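Local coordinates for protein acetone carboxylase alpha subunit (Xanthobacter autotrophicus Py2, PDB 5M45) that is the manganese-binding alpha subunit of a six-chain enzyme assembly and belongs to the hydantoinase B/oxoprolinase family, at residues Gly67-Ala71 / His242-Lys246; Gly88-Phe92 / Thr104-Ile109; Asp137-Asn142 / Asp153-Pro159; Leu212-Leu217 / Glu234-Ile238. All coordinates share one frame; numbering follows the deposited sequence.

Contact 1 of 4, residues Gly67-Ala71 / His242-Lys246; sequences GVVDA and HMIRK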
loop_
_atom_site.group_PDB
_atom_site.type_symbol
_atom_site.label_atom_id
_atom_site.label_comp_id
_atom_site.label_asym_id
_atom_site.label_seq_id
_atom_site.Cartn_x
_atom_site.Cartn_y
_atom_site.Cartn_z
ATOM N N GLY A 67 -14.989 -18.981 -27.384
ATOM C CA GLY A 67 -14.949 -17.590 -26.957
ATOM C C GLY A 67 -13.933 -17.256 -25.882
ATOM O O GLY A 67 -13.169 -16.289 -26.025
ATOM N N VAL A 68 -13.931 -18.024 -24.796
ATOM C CA VAL A 68 -12.909 -17.841 -23.744
ATOM C C VAL A 68 -11.472 -18.155 -24.196
ATOM O O VAL A 68 -10.524 -17.456 -23.834
ATOM C CB VAL A 68 -13.245 -18.540 -22.381
ATOM C CG1 VAL A 68 -14.524 -17.974 -21.796
ATOM C CG2 VAL A 68 -13.376 -20.042 -22.533
ATOM N N VAL A 69 -11.308 -19.182 -25.019
ATOM C CA VAL A 69 -9.974 -19.512 -25.593
ATOM C C VAL A 69 -9.485 -18.350 -26.479
ATOM O O VAL A 69 -8.324 -17.928 -26.383
ATOM C CB VAL A 69 -10.018 -20.847 -26.374
ATOM C CG1 VAL A 69 -8.756 -21.045 -27.216
ATOM C CG2 VAL A 69 -10.162 -22.000 -25.377
ATOM N N ASP A 70 -10.390 -17.826 -27.319
ATOM C CA ASP A 70 -10.079 -16.737 -28.218
ATOM C C ASP A 70 -9.755 -15.423 -27.473
ATOM O O ASP A 70 -8.874 -14.669 -27.916
ATOM C CB ASP A 70 -11.208 -16.492 -29.218
ATOM C CG ASP A 70 -10.886 -15.327 -30.199
ATOM O OD1 ASP A 70 -9.914 -15.427 -30.965
ATOM O OD2 ASP A 70 -11.600 -14.297 -30.149
ATOM N N ALA A 71 -10.444 -15.160 -26.372
ATOM C CA ALA A 71 -10.128 -13.978 -25.564
ATOM C C ALA A 71 -8.664 -13.996 -25.058
ATOM O O ALA A 71 -7.942 -12.982 -25.186
ATOM C CB ALA A 71 -11.089 -13.869 -24.397
ATOM N N HIS A 242 -14.494 -7.780 -21.953
ATOM C CA HIS A 242 -15.511 -7.190 -22.845
ATOM C C HIS A 242 -15.777 -8.012 -24.110
ATOM O O HIS A 242 -16.924 -8.063 -24.557
ATOM C CB HIS A 242 -15.210 -5.697 -23.153
ATOM C CG HIS A 242 -15.504 -4.788 -21.995
ATOM N ND1 HIS A 242 -15.219 -3.437 -22.012
ATOM C CD2 HIS A 242 -16.045 -5.043 -20.782
ATOM C CE1 HIS A 242 -15.609 -2.893 -20.870
ATOM N NE2 HIS A 242 -16.106 -3.853 -20.106
ATOM N N MET A 243 -14.748 -8.683 -24.641
ATOM C CA MET A 243 -14.925 -9.657 -25.747
ATOM C C MET A 243 -15.887 -10.784 -25.330
ATOM O O MET A 243 -16.801 -11.145 -26.084
ATOM C CB MET A 243 -13.569 -10.262 -26.199
ATOM C CG MET A 243 -12.651 -9.279 -26.923
ATOM S SD MET A 243 -10.983 -9.907 -27.152
ATOM C CE MET A 243 -11.313 -11.161 -28.373
ATOM N N ILE A 244 -15.704 -11.308 -24.123
ATOM C CA ILE A 244 -16.559 -12.407 -23.624
ATOM C C ILE A 244 -17.981 -11.914 -23.323
ATOM O O ILE A 244 -18.943 -12.596 -23.676
ATOM C CB ILE A 244 -15.899 -13.136 -22.429
ATOM C CG1 ILE A 244 -14.667 -13.935 -22.904
ATOM C CG2 ILE A 244 -16.885 -14.073 -21.721
ATOM C CD1 ILE A 244 -13.636 -14.148 -21.791
ATOM N N ARG A 245 -18.120 -10.755 -22.666
ATOM C CA ARG A 245 -19.461 -10.156 -22.425
ATOM C C ARG A 245 -20.257 -10.024 -23.736
ATOM O O ARG A 245 -21.427 -10.400 -23.815
ATOM C CB ARG A 245 -19.365 -8.800 -21.725
ATOM C CG ARG A 245 -20.738 -8.193 -21.346
ATOM C CD ARG A 245 -20.608 -6.796 -20.730
ATOM N NE ARG A 245 -20.005 -5.868 -21.683
ATOM C CZ ARG A 245 -19.580 -4.639 -21.394
ATOM N NH1 ARG A 245 -19.680 -4.126 -20.168
ATOM N NH2 ARG A 245 -19.054 -3.892 -22.363
ATOM N N LYS A 246 -19.605 -9.511 -24.760
ATOM C CA LYS A 246 -20.252 -9.348 -26.062
ATOM C C LYS A 246 -20.686 -10.687 -26.661
ATOM O O LYS A 246 -21.796 -10.821 -27.182
ATOM C CB LYS A 246 -19.320 -8.622 -26.996
ATOM C CG LYS A 246 -19.925 -8.268 -28.345
ATOM C CD LYS A 246 -18.882 -7.456 -29.106
ATOM C CE LYS A 246 -18.834 -7.771 -30.597
ATOM N NZ LYS A 246 -19.340 -6.603 -31.368
#
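Ile244 drives its terminal methyl into the groove between Val68 and Ala71, where CD1 lies 3.7 Å from Ala71 CB and 3.9 Å from Val68 CG1. The isoleucine reaches this site because CG1 stands anti to its carbonyl carbon and the chain continues nearly extended (chi2 154°), carrying CD1 across to the neighbouring helix. Val68 and Ile244 meet at a slant, the CG1 branch of the valine doing the touching. Met243 behaves differently. Its chain runs straight through chi2 and then bends at chi3 (70°), which swings the methyl CE round to the flank of helix 54-75. There CE sits 3.6 Å from Asp70 OD2, the two side chains crossing at about a right angle, and 4.2 Å from Ala71 CA. Gly67 and Ala71 face helix 227-255, and the segment axes approach to 9.4 Å, nearly antiparallel (157°). The packing is mainly apolar, with the solvent-exposed Asp70 at its margin. Phe92 of strand 90-95 touches both Ala71 and Ile244, so helices 54-75 and 227-255 pack together against that strand, while the backbone of another protein chain lies against Val69 and Met243.

Contact 2 of 4, residues Gly88-Phe92 / Thr104-Ile109; sequences GELCF and TSTGII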
loop_
_atom_site.group_PDB
_atom_site.type_symbol
_atom_site.label_atom_id
_atom_site.label_comp_id
_atom_site.label_asym_id
_atom_site.label_seq_id
_atom_site.Cartn_x
_atom_site.Cartn_y
_atom_site.Cartn_z
ATOM N N GLY A 88 2.172 -16.291 -21.945
ATOM C CA GLY A 88 0.757 -16.577 -21.791
ATOM C C GLY A 88 0.298 -16.796 -20.346
ATOM O O GLY A 88 -0.649 -17.578 -20.107
ATOM N N GLU A 89 0.919 -16.090 -19.398
ATOM C CA GLU A 89 0.505 -16.177 -17.971
ATOM C C GLU A 89 -0.698 -15.260 -17.706
ATOM O O GLU A 89 -0.588 -14.207 -17.062
ATOM C CB GLU A 89 1.679 -15.931 -17.007
ATOM C CG GLU A 89 3.002 -16.643 -17.344
ATOM C CD GLU A 89 2.920 -18.135 -17.610
ATOM O OE1 GLU A 89 3.934 -18.705 -18.067
ATOM O OE2 GLU A 89 1.854 -18.785 -17.346
ATOM N N LEU A 90 -1.832 -15.651 -18.299
ATOM C CA LEU A 90 -3.131 -14.983 -18.164
ATOM C C LEU A 90 -4.233 -16.029 -18.318
ATOM O O LEU A 90 -3.971 -17.146 -18.768
ATOM C CB LEU A 90 -3.315 -13.813 -19.168
ATOM C CG LEU A 90 -3.661 -14.104 -20.629
ATOM C CD1 LEU A 90 -4.110 -12.830 -21.346
ATOM C CD2 LEU A 90 -2.514 -14.775 -21.373
ATOM N N CYS A 91 -5.447 -15.657 -17.928
ATOM C CA CYS A 91 -6.618 -16.587 -17.964
ATOM C C CYS A 91 -7.912 -15.774 -17.983
ATOM O O CYS A 91 -8.000 -14.745 -17.304
ATOM C CB CYS A 91 -6.575 -17.502 -16.754
ATOM S SG CYS A 91 -7.920 -18.690 -16.549
ATOM N N PHE A 92 -8.904 -16.240 -18.749
ATOM C CA PHE A 92 -10.265 -15.684 -18.748
ATOM C C PHE A 92 -11.303 -16.776 -18.468
ATOM O O PHE A 92 -11.214 -17.892 -19.025
ATOM C CB PHE A 92 -10.596 -15.008 -20.082
ATOM C CG PHE A 92 -9.775 -13.765 -20.338
ATOM C CD1 PHE A 92 -10.127 -12.546 -19.751
ATOM C CD2 PHE A 92 -8.633 -13.813 -21.122
ATOM C CE1 PHE A 92 -9.360 -11.408 -19.959
ATOM C CE2 PHE A 92 -7.874 -12.669 -21.350
ATOM C CZ PHE A 92 -8.229 -11.473 -20.765
ATOM N N THR A 104 -13.611 -22.102 -19.066
ATOM C CA THR A 104 -12.398 -21.284 -18.935
ATOM C C THR A 104 -11.445 -21.480 -20.106
ATOM O O THR A 104 -11.418 -22.536 -20.711
ATOM C CB THR A 104 -11.689 -21.597 -17.572
ATOM O OG1 THR A 104 -10.591 -20.729 -17.346
ATOM C CG2 THR A 104 -11.224 -23.021 -17.512
ATOM N N SER A 105 -10.635 -20.463 -20.402
ATOM C CA SER A 105 -9.409 -20.670 -21.213
ATOM C C SER A 105 -8.428 -21.560 -20.425
ATOM O O SER A 105 -8.632 -21.776 -19.239
ATOM C CB SER A 105 -8.717 -19.322 -21.535
ATOM O OG SER A 105 -8.102 -18.747 -20.384
ATOM N N THR A 106 -7.352 -22.010 -21.070
ATOM C CA THR A 106 -6.210 -22.593 -20.377
ATOM C C THR A 106 -5.325 -21.445 -19.846
ATOM O O THR A 106 -5.784 -20.309 -19.778
ATOM C CB THR A 106 -5.448 -23.647 -21.245
ATOM O OG1 THR A 106 -4.860 -23.016 -22.393
ATOM C CG2 THR A 106 -6.382 -24.729 -21.741
ATOM N N GLY A 107 -4.075 -21.732 -19.467
ATOM C CA GLY A 107 -3.175 -20.738 -18.872
ATOM C C GLY A 107 -3.146 -20.886 -17.342
ATOM O O GLY A 107 -3.102 -22.004 -16.839
ATOM N N ILE A 108 -3.186 -19.760 -16.605
ATOM C CA ILE A 108 -3.039 -19.789 -15.138
ATOM C C ILE A 108 -4.374 -20.034 -14.444
ATOM O O ILE A 108 -4.954 -19.116 -13.766
ATOM C CB ILE A 108 -2.254 -18.574 -14.561
ATOM C CG1 ILE A 108 -2.757 -17.212 -15.095
ATOM C CG2 ILE A 108 -0.755 -18.750 -14.890
ATOM C CD1 ILE A 108 -2.207 -16.019 -14.333
ATOM N N ILE A 109 -4.849 -21.271 -14.559
ATOM C CA ILE A 109 -6.237 -21.589 -14.236
ATOM C C ILE A 109 -6.500 -21.804 -12.756
ATOM O O ILE A 109 -7.639 -22.041 -12.393
ATOM C CB ILE A 109 -6.817 -22.768 -15.080
ATOM C CG1 ILE A 109 -6.128 -24.098 -14.764
ATOM C CG2 ILE A 109 -6.779 -22.431 -16.566
ATOM C CD1 ILE A 109 -6.765 -25.276 -15.478
#
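Phe92 and Ser105 are joined by two nearly straight hydrogen bonds, in the tightly packed part of the contact. Ser105 N donates to Phe92 O at 3.0 Å, and Phe92 N donates to Ser105 OG at 3.1 Å, the latter with an angle of 171° at the hydrogen. A serine hydroxyl thus accepts the N-H where a main-chain carbonyl would in regular antiparallel pairing. OG sits between its own backbone N and carbonyl carbon (chi1 71°), a position from which it can both receive Phe92 N-H and donate to a lone pair of Thr106 O, 2.9 Å away. Beside it, Cys91 SG packs next to Thr104 OG1 and Ile109 CG2, at 3.5 and 3.9 Å. Toward Gly88 the fit slackens, although the site remains buried. Ile108 N reaches Leu90 O only through a weak bond of 3.5 Å, and Gly107, with positive phi, brings its CA close to the same oxygen, where a CB would collide with it. Here Ile108 lays its CG1 arm along the backbone of Glu89 and Leu90, while its CG2 meets Glu89 OE2 at 3.6 Å, the two side chains crossing at about a right angle. That carboxylate oxygen has its polar partner in Asn480 ND2. Ile108 also lies near the bound manganese and an acetate. The chemistry is that of a buried strand pairing with the connection after the outermost strand; many of the polar atoms have partners, among them the serine hydroxyl and Gly88 O, which is bonded by Arg72.

Contact 3 of 4, residues Asp137-Asn142 / Asp153-Pro159; sequences DIFCNN and DIHTIVP. With MN (manganese (II) ion), chain M.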
loop_
_atom_site.group_PDB
_atom_site.type_symbol
_atom_site.label_atom_id
_atom_site.label_comp_id
_atom_site.label_asym_id
_atom_site.label_seq_id
_atom_site.Cartn_x
_atom_site.Cartn_y
_atom_site.Cartn_z
ATOM N N ASP A 137 -20.212 -1.672 -14.962
ATOM C CA ASP A 137 -19.213 -1.480 -13.910
ATOM C C ASP A 137 -17.947 -2.304 -14.211
ATOM O O ASP A 137 -18.006 -3.299 -14.928
ATOM C CB ASP A 137 -19.786 -1.861 -12.537
ATOM C CG ASP A 137 -20.673 -0.781 -11.938
ATOM O OD1 ASP A 137 -20.779 0.353 -12.484
ATOM O OD2 ASP A 137 -21.253 -1.051 -10.872
ATOM N N ILE A 138 -16.823 -1.849 -13.666
ATOM C CA ILE A 138 -15.554 -2.599 -13.676
ATOM C C ILE A 138 -15.012 -2.722 -12.244
ATOM O O ILE A 138 -14.816 -1.703 -11.561
ATOM C CB ILE A 138 -14.484 -1.880 -14.546
ATOM C CG1 ILE A 138 -14.994 -1.698 -15.976
ATOM C CG2 ILE A 138 -13.188 -2.700 -14.595
ATOM C CD1 ILE A 138 -14.064 -0.804 -16.851
ATOM N N PHE A 139 -14.773 -3.966 -11.802
ATOM C CA PHE A 139 -14.166 -4.265 -10.508
ATOM C C PHE A 139 -12.717 -4.738 -10.681
ATOM O O PHE A 139 -12.387 -5.395 -11.664
ATOM C CB PHE A 139 -15.023 -5.300 -9.700
ATOM C CG PHE A 139 -16.384 -4.790 -9.304
ATOM C CD1 PHE A 139 -16.570 -4.094 -8.109
ATOM C CD2 PHE A 139 -17.495 -5.001 -10.121
ATOM C CE1 PHE A 139 -17.830 -3.613 -7.743
ATOM C CE2 PHE A 139 -18.758 -4.512 -9.775
ATOM C CZ PHE A 139 -18.935 -3.817 -8.587
ATOM N N CYS A 140 -11.846 -4.386 -9.742
ATOM C CA CYS A 140 -10.495 -4.901 -9.702
ATOM C C CYS A 140 -10.219 -5.490 -8.323
ATOM O O CYS A 140 -10.693 -4.975 -7.323
ATOM C CB CYS A 140 -9.494 -3.789 -10.068
ATOM S SG CYS A 140 -7.754 -4.297 -10.167
ATOM N N ASN A 141 -9.438 -6.564 -8.280
ATOM C CA ASN A 141 -9.151 -7.264 -7.013
ATOM C C ASN A 141 -7.855 -8.050 -7.069
ATOM O O ASN A 141 -7.510 -8.607 -8.127
ATOM C CB ASN A 141 -10.320 -8.235 -6.714
ATOM C CG ASN A 141 -10.085 -9.077 -5.484
ATOM O OD1 ASN A 141 -10.189 -8.592 -4.352
ATOM N ND2 ASN A 141 -9.724 -10.330 -5.690
ATOM N N ASN A 142 -7.122 -8.078 -5.950
ATOM C CA ASN A 142 -5.998 -9.016 -5.779
ATOM C C ASN A 142 -5.783 -9.510 -4.346
ATOM O O ASN A 142 -4.713 -10.076 -4.047
ATOM C CB ASN A 142 -4.698 -8.416 -6.342
ATOM C CG ASN A 142 -4.135 -7.317 -5.456
ATOM O OD1 ASN A 142 -4.811 -6.884 -4.526
ATOM N ND2 ASN A 142 -2.890 -6.888 -5.713
ATOM N N ASP A 153 -0.955 -11.266 -9.008
ATOM C CA ASP A 153 -2.012 -11.744 -9.872
ATOM C C ASP A 153 -3.237 -10.820 -9.744
ATOM O O ASP A 153 -4.009 -10.928 -8.775
ATOM C CB ASP A 153 -2.351 -13.190 -9.584
ATOM C CG ASP A 153 -1.235 -14.134 -9.969
ATOM O OD1 ASP A 153 -0.384 -13.756 -10.820
ATOM O OD2 ASP A 153 -1.167 -15.273 -9.434
ATOM N N ILE A 154 -3.395 -9.927 -10.705
ATOM C CA ILE A 154 -4.453 -8.936 -10.650
ATOM C C ILE A 154 -5.695 -9.415 -11.420
ATOM O O ILE A 154 -5.582 -9.836 -12.601
ATOM C CB ILE A 154 -3.999 -7.583 -11.268
ATOM C CG1 ILE A 154 -2.648 -7.105 -10.675
ATOM C CG2 ILE A 154 -5.094 -6.541 -11.118
ATOM C CD1 ILE A 154 -2.694 -6.771 -9.203
ATOM N N HIS A 155 -6.850 -9.340 -10.760
ATOM C CA HIS A 155 -8.154 -9.669 -11.364
ATOM C C HIS A 155 -8.928 -8.405 -11.819
ATOM O O HIS A 155 -8.981 -7.423 -11.071
ATOM C CB HIS A 155 -9.102 -10.411 -10.398
ATOM C CG HIS A 155 -8.464 -11.485 -9.583
ATOM N ND1 HIS A 155 -8.964 -11.865 -8.353
ATOM C CD2 HIS A 155 -7.403 -12.292 -9.827
ATOM C CE1 HIS A 155 -8.222 -12.855 -7.865
ATOM N NE2 HIS A 155 -7.263 -13.122 -8.742
ATOM N N THR A 156 -9.549 -8.486 -13.009
ATOM C CA THR A 156 -10.586 -7.557 -13.467
ATOM C C THR A 156 -11.864 -8.401 -13.617
ATOM O O THR A 156 -11.850 -9.455 -14.255
ATOM C CB THR A 156 -10.225 -6.882 -14.801
ATOM O OG1 THR A 156 -9.049 -6.079 -14.656
ATOM C CG2 THR A 156 -11.384 -5.980 -15.306
ATOM N N ILE A 157 -12.937 -7.971 -12.951
ATOM C CA ILE A 157 -14.227 -8.693 -12.891
ATOM C C ILE A 157 -15.387 -7.750 -13.367
ATOM O O ILE A 157 -15.536 -6.633 -12.873
ATOM C CB ILE A 157 -14.476 -9.216 -11.455
ATOM C CG1 ILE A 157 -13.416 -10.254 -11.030
ATOM C CG2 ILE A 157 -15.855 -9.857 -11.352
ATOM C CD1 ILE A 157 -13.336 -10.415 -9.508
ATOM N N VAL A 158 -16.172 -8.209 -14.352
ATOM C CA VAL A 158 -17.261 -7.427 -14.969
ATOM C C VAL A 158 -18.570 -8.262 -14.873
ATOM O O VAL A 158 -18.594 -9.420 -15.315
ATOM C CB VAL A 158 -16.944 -7.125 -16.445
ATOM C CG1 VAL A 158 -18.117 -6.453 -17.118
ATOM C CG2 VAL A 158 -15.680 -6.273 -16.539
ATOM N N PRO A 159 -19.658 -7.671 -14.337
ATOM C CA PRO A 159 -20.948 -8.375 -14.346
ATOM C C PRO A 159 -21.564 -8.382 -15.740
ATOM O O PRO A 159 -21.290 -7.476 -16.557
ATOM C CB PRO A 159 -21.811 -7.565 -13.366
ATOM C CG PRO A 159 -21.283 -6.166 -13.513
ATOM C CD PRO A 159 -19.781 -6.331 -13.730
HETATM MN MN MN M . 1.312 -14.787 -10.311
#
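Asn141 and His155 lie side by side and point the same way, their amide and ring planes turned 41° apart, with Asn141 ND2 3.2 Å from His155 ND1. The amide oxygen takes a hydrogen bond from Cys203 N. Further along the same face, the Phe139 ring offers its edge to Ile157 O, which lies in the ring plane, and its CE2 corner comes to Pro159 CD. On the reverse face Cys140 SG, anti to its backbone N (chi1 -176°), leans on Ile154 CG2 at 3.6 Å, and Ile138 meets Thr156 methyl to methyl (CG2 to CG2, 3.8 Å) at a slant. These strands form an antiparallel beta hairpin within the seven-stranded sheet, with Phe139-Ile157 and Asn141-His155 as hydrogen-bonded pairs and Cys140-Thr156 as the non-hydrogen-bonded pair between them; Ile157 N to Phe139 O measures 2.9 Å. Helix 111-124 covers the face bearing Phe139, Asn141 and His155, and helix 227-255 packs on Ile154 and Val158. Asn142 runs alongside Ile154, ND2 lying 3.5 Å from Ile154 CD1 while hydrogen-bonded to Pro151 O and Tyr199 O; its OD1 is bonded by Ile201 N. At the beginning of strand 153-162, Asp153 turns away and binds manganese through OD1 at 2.0 Å, together with His150 and His175.

Contact 4 of 4, residues Leu212-Leu217 / Glu234-Ile238; sequences LFRDWL and ERTRI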
loop_
_atom_site.group_PDB
_atom_site.type_symbol
_atom_site.label_atom_id
_atom_site.label_comp_id
_atom_site.label_asym_id
_atom_site.label_seq_id
_atom_site.Cartn_x
_atom_site.Cartn_y
_atom_site.Cartn_z
ATOM N N LEU A 212 -12.632 3.611 -16.970
ATOM C CA LEU A 212 -11.860 3.624 -15.724
ATOM C C LEU A 212 -11.815 5.009 -15.033
ATOM O O LEU A 212 -11.695 6.046 -15.699
ATOM C CB LEU A 212 -10.432 3.100 -15.980
ATOM C CG LEU A 212 -10.369 1.614 -16.364
ATOM C CD1 LEU A 212 -8.979 1.285 -16.823
ATOM C CD2 LEU A 212 -10.709 0.691 -15.217
ATOM N N PHE A 213 -11.908 5.021 -13.721
ATOM C CA PHE A 213 -11.891 6.285 -12.964
ATOM C C PHE A 213 -10.451 6.825 -12.872
ATOM O O PHE A 213 -9.510 6.079 -12.580
ATOM C CB PHE A 213 -12.414 6.104 -11.520
ATOM C CG PHE A 213 -13.825 5.575 -11.392
ATOM C CD1 PHE A 213 -14.853 6.042 -12.184
ATOM C CD2 PHE A 213 -14.141 4.650 -10.393
ATOM C CE1 PHE A 213 -16.174 5.577 -12.014
ATOM C CE2 PHE A 213 -15.446 4.177 -10.229
ATOM C CZ PHE A 213 -16.465 4.644 -11.053
ATOM N N ARG A 214 -10.306 8.137 -13.034
ATOM C CA ARG A 214 -8.989 8.772 -13.032
ATOM C C ARG A 214 -8.259 8.676 -11.661
ATOM O O ARG A 214 -7.029 8.531 -11.643
ATOM C CB ARG A 214 -9.092 10.238 -13.450
ATOM C CG ARG A 214 -7.769 10.835 -13.887
ATOM C CD ARG A 214 -7.788 12.334 -14.051
ATOM N NE ARG A 214 -8.882 12.873 -14.857
ATOM C CZ ARG A 214 -8.898 13.026 -16.175
ATOM N NH1 ARG A 214 -9.967 13.592 -16.755
ATOM N NH2 ARG A 214 -7.902 12.608 -16.946
ATOM N N ASP A 215 -8.993 8.767 -10.540
ATOM C CA ASP A 215 -8.367 8.642 -9.211
ATOM C C ASP A 215 -7.706 7.273 -9.043
ATOM O O ASP A 215 -6.571 7.198 -8.529
ATOM C CB ASP A 215 -9.318 8.967 -8.023
ATOM C CG ASP A 215 -10.659 8.216 -8.074
ATOM O OD1 ASP A 215 -11.140 7.895 -9.171
ATOM O OD2 ASP A 215 -11.241 7.949 -6.981
ATOM N N TRP A 216 -8.383 6.205 -9.501
ATOM C CA TRP A 216 -7.801 4.858 -9.559
ATOM C C TRP A 216 -6.544 4.799 -10.438
ATOM O O TRP A 216 -5.507 4.235 -10.042
ATOM C CB TRP A 216 -8.831 3.831 -10.060
ATOM C CG TRP A 216 -8.251 2.568 -10.659
ATOM C CD1 TRP A 216 -8.176 2.261 -11.989
ATOM C CD2 TRP A 216 -7.624 1.493 -9.958
ATOM N NE1 TRP A 216 -7.558 1.041 -12.160
ATOM C CE2 TRP A 216 -7.215 0.540 -10.928
ATOM C CE3 TRP A 216 -7.384 1.223 -8.600
ATOM C CZ2 TRP A 216 -6.580 -0.678 -10.580
ATOM C CZ3 TRP A 216 -6.716 0.012 -8.255
ATOM C CH2 TRP A 216 -6.351 -0.920 -9.237
ATOM N N LEU A 217 -6.636 5.379 -11.632
ATOM C CA LEU A 217 -5.518 5.364 -12.592
ATOM C C LEU A 217 -4.257 6.027 -12.017
ATOM O O LEU A 217 -3.178 5.407 -12.010
ATOM C CB LEU A 217 -5.930 5.994 -13.947
ATOM C CG LEU A 217 -6.982 5.260 -14.781
ATOM C CD1 LEU A 217 -7.517 6.122 -15.922
ATOM C CD2 LEU A 217 -6.460 3.917 -15.332
ATOM N N GLU A 234 -3.431 -4.120 -17.620
ATOM C CA GLU A 234 -4.795 -3.748 -17.315
ATOM C C GLU A 234 -5.694 -3.681 -18.573
ATOM O O GLU A 234 -6.826 -4.179 -18.562
ATOM C CB GLU A 234 -4.850 -2.444 -16.496
ATOM C CG GLU A 234 -6.258 -1.880 -16.263
ATOM C CD GLU A 234 -6.273 -0.756 -15.232
ATOM O OE1 GLU A 234 -5.543 0.250 -15.432
ATOM O OE2 GLU A 234 -7.019 -0.894 -14.228
ATOM N N ARG A 235 -5.197 -3.056 -19.640
ATOM C CA ARG A 235 -5.947 -3.005 -20.902
ATOM C C ARG A 235 -6.172 -4.415 -21.480
ATOM O O ARG A 235 -7.252 -4.679 -22.024
ATOM C CB ARG A 235 -5.283 -2.070 -21.932
ATOM C CG ARG A 235 -5.145 -0.617 -21.441
ATOM C CD ARG A 235 -6.519 0.049 -21.182
ATOM N NE ARG A 235 -6.395 1.383 -20.676
ATOM C CZ ARG A 235 -7.419 2.225 -20.472
ATOM N NH1 ARG A 235 -7.211 3.442 -19.988
ATOM N NH2 ARG A 235 -8.675 1.885 -20.728
ATOM N N THR A 236 -5.175 -5.307 -21.329
ATOM C CA THR A 236 -5.303 -6.728 -21.661
ATOM C C THR A 236 -6.490 -7.408 -20.961
ATOM O O THR A 236 -7.283 -8.107 -21.606
ATOM C CB THR A 236 -3.988 -7.511 -21.288
ATOM O OG1 THR A 236 -2.901 -6.997 -22.093
ATOM C CG2 THR A 236 -4.124 -8.982 -21.529
ATOM N N ARG A 237 -6.622 -7.193 -19.653
ATOM C CA ARG A 237 -7.709 -7.819 -18.889
ATOM C C ARG A 237 -9.097 -7.263 -19.312
ATOM O O ARG A 237 -10.057 -8.032 -19.501
ATOM C CB ARG A 237 -7.535 -7.630 -17.374
ATOM C CG ARG A 237 -6.307 -8.300 -16.767
ATOM C CD ARG A 237 -6.249 -8.187 -15.239
ATOM N NE ARG A 237 -6.287 -6.802 -14.748
ATOM C CZ ARG A 237 -5.229 -6.022 -14.552
ATOM N NH1 ARG A 237 -3.991 -6.431 -14.795
ATOM N NH2 ARG A 237 -5.409 -4.786 -14.097
ATOM N N ILE A 238 -9.196 -5.933 -19.457
ATOM C CA ILE A 238 -10.478 -5.324 -19.834
ATOM C C ILE A 238 -10.919 -5.786 -21.243
ATOM O O ILE A 238 -12.122 -6.022 -21.466
ATOM C CB ILE A 238 -10.443 -3.772 -19.777
ATOM C CG1 ILE A 238 -10.182 -3.342 -18.381
ATOM C CG2 ILE A 238 -11.803 -3.225 -20.142
ATOM C CD1 ILE A 238 -9.814 -1.868 -18.247
HETATM O O HOH W 1 -11.007 3.566 -19.579
#
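Trp216 and Glu234 supply the direct polar link: indole NE1 donates to OE2 at 2.9 Å. The carboxylate oxygen lies almost in the ring plane of the tryptophan, at its edge, and receives the N-H on its syn lone pair; carboxylate and indole planes are turned 65° apart. Glu234 can reach across because its CG is anti to the backbone N (chi1 173°) and the chain stays extended beyond it, bridging two well-separated backbones. A second polar link passes through water, which accepts from both Leu212 N and Arg235 NH2. The arginine is also held by another protein chain, whose acidic side chain pairs with NH1 and whose backbone bonds NH2. Van der Waals contact centres on Leu212 CD1. Its apolar partner is Ile238 CD1, met tip to tip at 3.6 Å; it also comes 3.7 Å from Glu234 CD and rests over one face of the Arg235 guanidinium, toward its rim. Leu217 adds its CD2 methyl, which stands 3.8 Å from Glu234 OE1, the other oxygen of the same carboxylate, so this buried acid is flanked by two leucines and the indole. Leu212 belongs to strand 211-212 at the edge of the sheet; it also packs on Ile138 and Val206, and Trp216 on Cys140, Arg204 and Val206, so strands 138-141 and 204-208 line the join between the start of helix 214-222 and helix 227-255, while Arg214 and Asp215 bind the second copy of this protein.

How the contacts relate
Contact 1 closes the widest loop, where helix 227-255 returns to helix 54-75; the other three are nested inside it and follow one another in series without crossing. Contact 2 comes first, a short closure at one edge of the seven-stranded sheet, then contact 3, the hairpin within it, and lastly contact 4, which ties the start of helix 214-222 to helix 227-255. That long helix serves contacts 4 and 1 in succession. Val68 of contact 1 packs against Thr104 and Ser105 of contact 2, whose Phe92 lies on the backbone oxygens of Thr236 and Arg237 in contact 4. A probable hydrogen bond from Arg237 to Thr156 joins contact 4 to contact 3.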